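Aspartate aminotransferase (Giardia lamblia, PDB 3MEB) probably catalyses the pyridoxal-phosphate-dependent transfer of the amino group of L-aspartate to 2-oxoglutarate, giving oxaloacetate and L-glutamate, and works as a homodimer. Local coordinates at residues Gly135-Phe138 against Leu139-Met143. Numbering follows the deposited sequence.
Sequences GFEF and LHLWM
Four i to i+4 backbone hydrogen bonds join G135-F138 to L139-M143 at the end of helix 127-142: L139 N to G135 O, H140 N to F136 O (2.9 Å), L141 N to E137 O and W142 N to F138 O. M143 N still hydrogen-bonds to L139 O, but M143 itself leaves helical geometry. One turn apart, L141 runs alongside E137, and its CD1 sits 3.6 Å from E137 CG. The E137 side chain is extended beyond CG, and its OE1 is gripped twice: by a hydrogen bond from Q317 NE2 and by a salt bridge to K164 NZ of the second subunit. F138 and L139 meet obliquely, with CD2 of the F138 ring 3.9 Å from CD2 of L139. With CG anti to the backbone N (chi1 178°), the F138 ring lies beside its own carbonyl carbon, toward L139 N. The helix end is part of the dimer interface, where W142 NE1 hydrogen-bonds to V24 O of the second subunit and F25 of that subunit touches F138 and L139. F136 packs on helix 157-166, F138 on helix 300-319, and L139 on strands 204-208 and 237-242 of the central sheet.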
loop_
_atom_site.group_PDB
_atom_site.type_symbol
_atom_site.label_atom_id
_atom_site.label_comp_id
_atom_site.label_asym_id
_atom_site.label_seq_id
_atom_site.Cartn_x
_atom_site.Cartn_y
_atom_site.Cartn_z
ATOM N N GLY A 135 7.130 10.323 0.846
ATOM C CA GLY A 135 7.961 11.482 0.566
ATOM C C GLY A 135 7.783 12.589 1.614
ATOM O O GLY A 135 8.770 13.162 2.108
ATOM N N PHE A 136 6.542 12.829 2.033
ATOM C CA PHE A 136 6.273 13.763 3.157
ATOM C C PHE A 136 6.993 13.320 4.445
ATOM O O PHE A 136 7.655 14.132 5.149
ATOM C CB PHE A 136 4.769 13.867 3.423
ATOM C CG PHE A 136 4.002 14.697 2.430
ATOM C CD1 PHE A 136 4.518 15.022 1.179
ATOM C CD2 PHE A 136 2.710 15.120 2.735
ATOM C CE1 PHE A 136 3.758 15.755 0.266
ATOM C CE2 PHE A 136 1.963 15.839 1.822
ATOM C CZ PHE A 136 2.483 16.153 0.597
ATOM N N GLU A 137 6.844 12.045 4.786
ATOM C CA GLU A 137 7.485 11.490 5.957
ATOM C C GLU A 137 9.007 11.502 5.805
ATOM O O GLU A 137 9.731 11.796 6.762
ATOM C CB GLU A 137 7.006 10.058 6.226
ATOM C CG GLU A 137 7.716 9.363 7.369
ATOM C CD GLU A 137 7.288 7.917 7.521
ATOM O OE1 GLU A 137 7.226 7.157 6.502
ATOM O OE2 GLU A 137 7.055 7.518 8.676
ATOM N N PHE A 138 9.491 11.228 4.607
ATOM C CA PHE A 138 10.945 11.268 4.337
ATOM C C PHE A 138 11.529 12.630 4.742
ATOM O O PHE A 138 12.535 12.721 5.424
ATOM C CB PHE A 138 11.185 10.976 2.855
ATOM C CG PHE A 138 12.640 11.038 2.425
ATOM C CD1 PHE A 138 13.431 9.900 2.460
ATOM C CD2 PHE A 138 13.177 12.203 1.915
ATOM C CE1 PHE A 138 14.780 9.933 2.028
ATOM C CE2 PHE A 138 14.530 12.253 1.494
ATOM C CZ PHE A 138 15.330 11.112 1.552
ATOM N N LEU A 139 10.879 13.697 4.310
ATOM C CA LEU A 139 11.362 15.037 4.602
ATOM C C LEU A 139 11.110 15.434 6.042
ATOM O O LEU A 139 11.963 16.114 6.653
ATOM C CB LEU A 139 10.731 16.054 3.632
ATOM C CG LEU A 139 11.110 15.911 2.148
ATOM C CD1 LEU A 139 10.323 16.863 1.275
ATOM C CD2 LEU A 139 12.637 16.082 1.962
ATOM N N HIS A 140 9.970 15.042 6.611
ATOM C CA HIS A 140 9.686 15.414 7.991
ATOM C C HIS A 140 10.666 14.758 8.970
ATOM O O HIS A 140 11.032 15.335 10.011
ATOM C CB HIS A 140 8.229 15.067 8.360
ATOM C CG HIS A 140 7.839 15.552 9.717
ATOM N ND1 HIS A 140 7.926 16.876 10.080
ATOM C CD2 HIS A 140 7.383 14.886 10.805
ATOM C CE1 HIS A 140 7.499 17.013 11.323
ATOM N NE2 HIS A 140 7.181 15.817 11.790
ATOM N N LEU A 141 11.080 13.542 8.651
ATOM C CA LEU A 141 12.091 12.829 9.441
ATOM C C LEU A 141 13.473 13.454 9.265
ATOM O O LEU A 141 14.168 13.684 10.254
ATOM C CB LEU A 141 12.134 11.337 9.080
ATOM C CG LEU A 141 10.897 10.515 9.555
ATOM C CD1 LEU A 141 10.932 9.077 9.052
ATOM C CD2 LEU A 141 10.725 10.576 11.077
ATOM N N TRP A 142 13.860 13.760 8.019
ATOM C CA TRP A 142 15.204 14.273 7.731
ATOM C C TRP A 142 15.421 15.749 8.086
ATOM O O TRP A 142 16.521 16.122 8.528
ATOM C CB TRP A 142 15.533 14.038 6.263
ATOM C CG TRP A 142 16.896 14.588 5.833
ATOM C CD1 TRP A 142 17.121 15.570 4.953
ATOM C CD2 TRP A 142 18.169 14.209 6.363
ATOM N NE1 TRP A 142 18.475 15.807 4.831
ATOM C CE2 TRP A 142 19.140 14.989 5.707
ATOM C CE3 TRP A 142 18.582 13.256 7.296
ATOM C CZ2 TRP A 142 20.515 14.849 5.958
ATOM C CZ3 TRP A 142 19.932 13.116 7.557
ATOM C CH2 TRP A 142 20.895 13.919 6.887
ATOM N N MET A 143 14.414 16.570 7.836
ATOM C CA MET A 143 14.484 18.002 8.009
ATOM C C MET A 143 13.267 18.478 8.816
ATOM O O MET A 143 12.430 19.238 8.313
ATOM C CB MET A 143 14.647 18.766 6.669
ATOM C CG MET A 143 13.708 18.423 5.511
ATOM S SD MET A 143 14.143 19.276 3.946
ATOM C CE MET A 143 15.625 18.388 3.504
#